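Side-chain contacts in RNA-dependent RNA Polymerase (Bombyx mori cytoplasmic polyhedrosis virus, PDB 6TZ0), which catalyses RNA-templated RNA synthesis, making plus strands by fully conservative transcription and probably the complementary minus strands in genome replication: residues K197-A200 against S201-T205; T935-E938 against Q939-K942; V1031-L1034 against P1035-H1039; E313-N316 against R317-L321. All blocks are in the same frame, centred on the assembly; numbering follows the deposited sequence.

How the contacts relate
From the N terminus the order is contact 1, contact 4, contact 2, contact 3. Each is a local turn or helical step within one continuous run of residues, so they follow in series, with no nesting or crossing. Contact 1 shapes the loop between strand 191-194 and helix 206-218; contact 4 follows on the last turns of helix 309-320. Contact 2 lies where helix 927-937 runs into the loop toward helix 945-958, and contact 3 folds the loop between strand 1029-1030 and helix 1054-1062. Contacts 2 and 4 lie on opposite sides of the chain's centre, with centres about 67 Å apart. Contacts 1 and 4 are closer, at about 33 Å between centres.

Contact 1: residues K197-A200 against S201-T205; sequences KSVA and SILPT
Leu-203 CB lies over one face of the flat peptide group that joins Ala-200 to Ser-201, at its carbonyl end, 3.5 Å from Ala-200 O. Beyond CB, Leu-203 runs on to Val-199, which crosses it at about a right angle. The touching branch is Val-199 CG2, set anti to the backbone N, and it rests 3.8 Å from both Leu-203 CG and Leu-203 CD1. The CB of Ala-200 adds a looser apolar approach to Leu-203 CB at 4.2 Å. Further on, the carbonyl of Ile-202 is gripped twice by Thr-205: OG1 donates to Ile-202 O at 2.6 Å, in the carbonyl plane, and the backbone N of Thr-205 donates at 3.2 Å. Ser-201 OG is hydrogen-bonded to Val-105 O and Phe-107 N. This loop links strand 191-194 to helix 206-218 close to the ATP site, with the Val-199 side chain about 8 Å from that of the ATP-binding Asn-195; Leu-203 and Pro-204 pack on Phe-183 of strand 183-186, and Val-199 and Pro-204 on Phe-194 of strand 191-194.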
# COMPACT_ATOMS: atom_id res chain seq x y z
N LYS A 197 -3.62 35.90 -20.36
CA LYS A 197 -4.49 34.83 -20.84
C LYS A 197 -4.05 34.29 -22.19
O LYS A 197 -4.57 33.26 -22.63
CB LYS A 197 -5.93 35.33 -20.94
CG LYS A 197 -6.52 35.83 -19.64
CD LYS A 197 -6.67 34.71 -18.63
CE LYS A 197 -7.47 35.18 -17.42
NZ LYS A 197 -6.73 36.18 -16.61
N SER A 198 -3.11 34.96 -22.86
CA SER A 198 -2.71 34.52 -24.20
C SER A 198 -1.66 33.42 -24.14
O SER A 198 -1.25 32.88 -25.18
CB SER A 198 -2.18 35.72 -24.99
OG SER A 198 -1.03 36.26 -24.37
N VAL A 199 -1.21 33.06 -22.93
CA VAL A 199 -0.12 32.10 -22.80
C VAL A 199 -0.70 30.68 -22.83
O VAL A 199 -1.91 30.48 -22.68
CB VAL A 199 0.66 32.39 -21.51
CG1 VAL A 199 -0.04 31.82 -20.28
CG2 VAL A 199 2.10 31.95 -21.61
N ALA A 200 0.16 29.69 -23.06
CA ALA A 200 -0.27 28.31 -23.20
C ALA A 200 -0.68 27.71 -21.87
O ALA A 200 -0.39 28.25 -20.80
CB ALA A 200 0.83 27.46 -23.83
N SER A 201 -1.35 26.56 -21.94
CA SER A 201 -1.91 25.94 -20.74
C SER A 201 -0.87 25.11 -20.00
O SER A 201 -0.84 25.10 -18.77
CB SER A 201 -3.10 25.07 -21.13
OG SER A 201 -2.69 24.04 -22.00
N ILE A 202 0.01 24.42 -20.74
CA ILE A 202 1.04 23.58 -20.13
C ILE A 202 2.26 24.39 -19.73
O ILE A 202 3.22 23.84 -19.17
CB ILE A 202 1.34 22.45 -21.14
CG1 ILE A 202 2.02 21.24 -20.47
CG2 ILE A 202 2.18 22.98 -22.28
CD1 ILE A 202 1.22 20.61 -19.37
N LEU A 203 2.23 25.69 -19.96
CA LEU A 203 3.40 26.54 -19.73
C LEU A 203 3.86 26.67 -18.27
O LEU A 203 5.07 26.86 -18.06
CB LEU A 203 3.11 27.90 -20.37
CG LEU A 203 4.17 28.94 -20.73
CD1 LEU A 203 4.50 29.85 -19.59
CD2 LEU A 203 5.42 28.26 -21.25
N PRO A 204 3.01 26.60 -17.22
CA PRO A 204 3.58 26.60 -15.86
C PRO A 204 4.35 25.35 -15.45
O PRO A 204 4.95 25.35 -14.37
CB PRO A 204 2.36 26.82 -14.96
CG PRO A 204 1.45 27.56 -15.78
CD PRO A 204 1.59 27.02 -17.15
N THR A 205 4.35 24.28 -16.24
CA THR A 205 5.18 23.13 -15.90
C THR A 205 6.60 23.30 -16.42
O THR A 205 7.53 22.61 -15.97
CB THR A 205 4.57 21.84 -16.46
OG1 THR A 205 4.48 21.94 -17.88
CG2 THR A 205 3.19 21.62 -15.88

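Contact 2: residues T935-E938 against Q939-K942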
# COMPACT_ATOMS: atom_id res chain seq x y z
N THR A 935 -9.17 1.30 27.11
CA THR A 935 -9.46 0.16 27.97
C THR A 935 -10.23 -0.92 27.21
O THR A 935 -9.97 -2.11 27.39
CB THR A 935 -10.26 0.63 29.19
OG1 THR A 935 -9.53 1.66 29.86
CG2 THR A 935 -10.50 -0.50 30.17
N SER A 936 -11.16 -0.51 26.35
CA SER A 936 -11.87 -1.49 25.54
C SER A 936 -10.98 -2.09 24.46
O SER A 936 -11.16 -3.25 24.09
CB SER A 936 -13.10 -0.85 24.90
OG SER A 936 -12.73 0.13 23.96
N LEU A 937 -10.01 -1.32 23.96
CA LEU A 937 -9.11 -1.84 22.93
C LEU A 937 -8.12 -2.85 23.51
O LEU A 937 -7.73 -3.79 22.81
CB LEU A 937 -8.38 -0.69 22.26
CG LEU A 937 -7.38 -0.99 21.15
CD1 LEU A 937 -8.05 -1.77 20.04
CD2 LEU A 937 -6.83 0.30 20.63
N GLU A 938 -7.73 -2.69 24.77
CA GLU A 938 -6.82 -3.63 25.41
C GLU A 938 -7.40 -5.02 25.61
O GLU A 938 -6.64 -5.95 25.91
CB GLU A 938 -6.37 -3.12 26.77
CG GLU A 938 -5.45 -1.94 26.72
CD GLU A 938 -5.03 -1.50 28.10
OE1 GLU A 938 -5.54 -2.06 29.09
OE2 GLU A 938 -4.20 -0.57 28.20
N GLN A 939 -8.71 -5.20 25.47
CA GLN A 939 -9.34 -6.48 25.75
C GLN A 939 -9.43 -7.37 24.52
O GLN A 939 -10.30 -8.24 24.47
CB GLN A 939 -10.74 -6.25 26.32
CG GLN A 939 -10.78 -5.33 27.51
CD GLN A 939 -9.74 -5.68 28.54
OE1 GLN A 939 -8.82 -4.91 28.80
NE2 GLN A 939 -9.86 -6.87 29.12
N LEU A 940 -8.57 -7.17 23.53
CA LEU A 940 -8.72 -7.87 22.26
C LEU A 940 -7.62 -8.87 21.96
O LEU A 940 -7.79 -9.68 21.05
CB LEU A 940 -8.81 -6.87 21.10
CG LEU A 940 -10.01 -5.93 21.09
CD1 LEU A 940 -9.98 -5.08 19.84
CD2 LEU A 940 -11.31 -6.68 21.20
N GLY A 941 -6.50 -8.84 22.68
CA GLY A 941 -5.49 -9.86 22.52
C GLY A 941 -4.34 -9.65 23.49
O GLY A 941 -3.95 -8.51 23.72
N LYS A 942 -3.81 -10.75 24.06
CA LYS A 942 -2.77 -10.74 25.09
C LYS A 942 -3.18 -9.90 26.30
O LYS A 942 -2.65 -8.82 26.56
CB LYS A 942 -1.41 -10.29 24.54
CG LYS A 942 -0.76 -11.27 23.59
CD LYS A 942 -0.26 -12.50 24.32
CE LYS A 942 0.52 -13.40 23.37
NZ LYS A 942 1.01 -14.64 24.03
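Leu-937 and Leu-940 form the tight, buried side of this turn, their side chains crossing at about a right angle with CD1 of Leu-937 3.8 Å from CD1 of Leu-940. Leu-937 gets there with CG anti to its backbone N (chi1 180°), while Leu-940 folds back beside its own N and lays CG 3.6 Å from Leu-937 O. Helix 449-455 receives both: Leu-937 packs on Ile-450, Gln-453 and Ala-454, and Leu-940 on Gln-453. The other side is looser and more polar. Here Gln-939 bends at chi2 (-48°) and curls back over the preceding turn, bringing CG to 3.3 Å from Thr-935 O. Its OE1 lies 3.3 Å from Thr-935 O, two acceptors that do not bond, and 3.7 Å from Glu-938 CB. Glu-938 stretches away beyond CG to a salt bridge with Arg-950, and Lys-942, exposed, leads away from the turn to touch Glu-415 and His-412. Ile-68 of the neighbouring Viral structural protein 4 chain packs against Thr-935 and Gln-939. The backbone link across the turn is a weak one, Gln-939 N to Ser-936 O at 3.4 Å. The donor is three positions after the acceptor, not four, a tightened turn of the kind met near the C-terminal end of a helix, here helix 927-937 on the way to helix 945-958.

Contact 3: residues V1031-L1034 against P1035-H1039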
# COMPACT_ATOMS: atom_id res chain seq x y z
N VAL A 1031 50.81 8.00 1.91
CA VAL A 1031 50.22 6.73 2.29
C VAL A 1031 50.09 5.83 1.07
O VAL A 1031 50.07 6.28 -0.08
CB VAL A 1031 48.86 6.94 2.97
CG1 VAL A 1031 49.01 7.74 4.24
CG2 VAL A 1031 47.90 7.63 2.03
N ASP A 1032 50.03 4.53 1.34
CA ASP A 1032 49.77 3.58 0.27
C ASP A 1032 48.27 3.47 0.01
O ASP A 1032 47.44 3.61 0.91
CB ASP A 1032 50.35 2.21 0.60
CG ASP A 1032 49.95 1.71 1.97
OD1 ASP A 1032 49.36 2.49 2.75
OD2 ASP A 1032 50.21 0.53 2.26
N LEU A 1033 47.94 3.24 -1.25
CA LEU A 1033 46.55 3.08 -1.65
C LEU A 1033 46.15 1.62 -1.49
O LEU A 1033 46.99 0.73 -1.40
CB LEU A 1033 46.37 3.54 -3.10
CG LEU A 1033 46.22 5.02 -3.46
CD1 LEU A 1033 47.46 5.85 -3.23
CD2 LEU A 1033 45.82 5.15 -4.92
N LEU A 1034 44.84 1.39 -1.40
CA LEU A 1034 44.32 0.03 -1.39
C LEU A 1034 44.61 -0.64 -2.73
O LEU A 1034 44.72 0.03 -3.75
CB LEU A 1034 42.82 0.02 -1.12
CG LEU A 1034 42.26 -0.08 0.31
CD1 LEU A 1034 42.72 -1.36 0.96
CD2 LEU A 1034 42.62 1.08 1.16
N PRO A 1035 44.77 -1.97 -2.75
CA PRO A 1035 45.00 -2.65 -4.03
C PRO A 1035 43.82 -2.62 -4.98
O PRO A 1035 44.03 -2.80 -6.19
CB PRO A 1035 45.34 -4.09 -3.61
CG PRO A 1035 44.81 -4.23 -2.23
CD PRO A 1035 44.96 -2.88 -1.61
N HIS A 1036 42.60 -2.35 -4.51
CA HIS A 1036 41.49 -2.16 -5.44
C HIS A 1036 41.44 -0.77 -6.05
O HIS A 1036 40.50 -0.47 -6.79
CB HIS A 1036 40.14 -2.46 -4.78
CG HIS A 1036 39.87 -1.69 -3.53
ND1 HIS A 1036 39.57 -0.35 -3.53
CD2 HIS A 1036 39.78 -2.09 -2.25
CE1 HIS A 1036 39.36 0.06 -2.30
NE2 HIS A 1036 39.47 -0.99 -1.50
N ALA A 1037 42.42 0.09 -5.76
CA ALA A 1037 42.50 1.37 -6.46
C ALA A 1037 42.86 1.18 -7.92
O ALA A 1037 42.48 2.00 -8.76
CB ALA A 1037 43.51 2.28 -5.79
N LYS A 1038 43.60 0.13 -8.24
CA LYS A 1038 43.93 -0.15 -9.62
C LYS A 1038 42.82 -0.89 -10.33
O LYS A 1038 42.69 -0.78 -11.56
CB LYS A 1038 45.25 -0.93 -9.68
CG LYS A 1038 45.98 -0.88 -11.00
CD LYS A 1038 45.73 -2.09 -11.86
CE LYS A 1038 46.64 -2.06 -13.08
NZ LYS A 1038 46.32 -0.92 -13.97
N HIS A 1039 41.98 -1.61 -9.59
CA HIS A 1039 40.92 -2.37 -10.23
C HIS A 1039 39.71 -1.52 -10.57
O HIS A 1039 38.88 -1.94 -11.38
CB HIS A 1039 40.48 -3.54 -9.34
CG HIS A 1039 41.61 -4.43 -8.93
ND1 HIS A 1039 42.42 -5.07 -9.84
CD2 HIS A 1039 42.01 -4.86 -7.70
CE1 HIS A 1039 43.31 -5.80 -9.20
NE2 HIS A 1039 43.08 -5.70 -7.90
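Leu-1034 and Ala-1037 bracket a type I beta turn, with Pro-1035 and His-1036 at its two corners. Residues 1031-1034 arrive extended; the chain then swings round, and Ala-1037 N donates to Leu-1034 O at 3.1 Å. The N-H points fairly straight at the oxygen (161°), but the donor stands well above the carbonyl plane. From Ala-1037 on, the backbone keeps helical angles. Among the side chains, Leu-1034 and His-1036 lie side by side, pointing the same way. Leu-1034 CB sits over one face of the imidazole as a CH-pi contact, 3.7 Å from the ring centroid, and Leu-1034 CG lies 3.4 Å from His-1036 NE2, toward the rim. With chi1 at 55°, CG of His-1036 falls between its own N and carbonyl carbon, which swings the ring back to Leu-1034. On another side of the turn, Leu-1033 CD2 meets Ala-1037 CB at 3.8 Å. The Leu-1034 CB also leans on Pro-1035 CD, 3.6 Å away. The turn sits at the surface between strand 278-285 and helix 1054-1062: His-1036 touches Val-278 of the strand and meets the ring of Phe-1059, while Ala-1037 packs on Ala-1060 of that helix.

Contact 4: residues E313-N316 against R317-L321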
# COMPACT_ATOMS: atom_id res chain seq x y z
N GLU A 313 19.05 11.73 -33.68
CA GLU A 313 20.40 11.93 -34.20
C GLU A 313 21.41 11.94 -33.06
O GLU A 313 22.55 11.47 -33.22
CB GLU A 313 20.44 13.22 -35.01
CG GLU A 313 21.73 13.45 -35.77
CD GLU A 313 21.65 14.66 -36.69
OE1 GLU A 313 20.60 15.33 -36.71
OE2 GLU A 313 22.64 14.94 -37.41
N TYR A 314 21.01 12.44 -31.89
CA TYR A 314 21.85 12.34 -30.70
C TYR A 314 22.06 10.89 -30.27
O TYR A 314 23.16 10.51 -29.86
CB TYR A 314 21.26 13.15 -29.55
CG TYR A 314 22.10 13.14 -28.30
CD1 TYR A 314 23.26 13.89 -28.21
CD2 TYR A 314 21.74 12.37 -27.21
CE1 TYR A 314 24.03 13.88 -27.07
CE2 TYR A 314 22.50 12.35 -26.07
CZ TYR A 314 23.64 13.11 -26.00
OH TYR A 314 24.41 13.10 -24.87
N ILE A 315 21.01 10.07 -30.37
CA ILE A 315 21.14 8.66 -30.02
C ILE A 315 22.05 7.93 -31.01
O ILE A 315 22.87 7.10 -30.60
CB ILE A 315 19.75 8.01 -29.90
CG1 ILE A 315 19.02 8.56 -28.68
CG2 ILE A 315 19.82 6.49 -29.82
CD1 ILE A 315 17.59 8.15 -28.62
N ASN A 316 21.95 8.24 -32.30
CA ASN A 316 22.84 7.59 -33.27
C ASN A 316 24.29 8.06 -33.08
O ASN A 316 25.23 7.28 -33.27
CB ASN A 316 22.37 7.86 -34.69
CG ASN A 316 21.05 7.20 -34.99
OD1 ASN A 316 20.77 6.12 -34.50
ND2 ASN A 316 20.24 7.85 -35.81
N ARG A 317 24.47 9.32 -32.68
CA ARG A 317 25.77 9.83 -32.28
C ARG A 317 26.34 9.06 -31.09
O ARG A 317 27.53 8.75 -31.05
CB ARG A 317 25.64 11.31 -31.94
CG ARG A 317 26.91 12.00 -31.56
CD ARG A 317 26.65 13.47 -31.29
NE ARG A 317 27.87 14.16 -30.90
CZ ARG A 317 28.72 14.69 -31.77
NH1 ARG A 317 29.81 15.29 -31.34
NH2 ARG A 317 28.48 14.61 -33.07
N ALA A 318 25.49 8.74 -30.11
CA ALA A 318 25.93 7.96 -28.96
C ALA A 318 26.23 6.52 -29.34
O ALA A 318 27.11 5.88 -28.74
CB ALA A 318 24.87 8.01 -27.86
N LEU A 319 25.49 5.97 -30.30
CA LEU A 319 25.77 4.64 -30.83
C LEU A 319 27.13 4.59 -31.51
O LEU A 319 27.84 3.57 -31.43
CB LEU A 319 24.68 4.21 -31.81
CG LEU A 319 23.51 3.32 -31.41
CD1 LEU A 319 24.05 1.95 -31.10
CD2 LEU A 319 22.74 3.84 -30.22
N ARG A 320 27.52 5.66 -32.20
CA ARG A 320 28.75 5.60 -32.98
C ARG A 320 29.98 6.00 -32.16
O ARG A 320 31.00 5.30 -32.20
CB ARG A 320 28.63 6.48 -34.21
CG ARG A 320 27.59 5.98 -35.18
CD ARG A 320 28.02 4.67 -35.78
NE ARG A 320 27.09 4.20 -36.80
CZ ARG A 320 27.23 3.05 -37.46
NH1 ARG A 320 26.35 2.69 -38.38
NH2 ARG A 320 28.26 2.26 -37.19
N LEU A 321 29.91 7.09 -31.41
CA LEU A 321 31.09 7.72 -30.84
C LEU A 321 31.47 7.19 -29.46
O LEU A 321 32.27 7.82 -28.77
CB LEU A 321 30.91 9.23 -30.78
CG LEU A 321 30.83 9.98 -32.11
CD1 LEU A 321 30.58 11.45 -31.86
CD2 LEU A 321 32.09 9.78 -32.91
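Glu-313 and Arg-317 open a run of four successive i to i+4 backbone bonds. Arg-317 N donates to Glu-313 O at 2.9 Å, Ala-318 N to Tyr-314 O at the same length, and Leu-319 N to Ile-315 O likewise. The fourth, Arg-320 N to Asn-316 O at 3.0 Å, is more bent, with 136° at the hydrogen. In all four the donor stands 20 to 30° from the acceptor's carbonyl plane. One residue on, Leu-321 N donates to Arg-317 O at 2.9 Å, and that oxygen also receives a weak bond from Arg-320 N. This is the C-terminal part of the alpha helix 309-320, with Leu-321 the first residue after it to leave helical angles. On the side facing Trp-256, Ile-315 and Leu-319 lie side by side, pointing the same way, with Ile-315 CG2 4.0 Å from Leu-319 CD2, and both touch that tryptophan. The CD2 of Leu-319 also reaches back to 3.3 Å from Ile-315 O. Tyr-314 lies on helix 325-339, against Tyr-331, Ala-334 and Met-338, and the hydroxyl of this buried residue is hydrogen-bonded to Glu-226 OE2. Arg-317 is fully extended from CG to NE, with CG anti to the backbone N (chi1 -177°), which carries the guanidinium clear of the helix backbone. There Leu-321 CD1 sits over the centre of one guanidinium face, 3.7 Å above the plane, while NE makes a long, weak ion pair with Asp-59 OD2. Arg-320, bent at chi2, keeps its CG 3.3 Å from Asn-316 O.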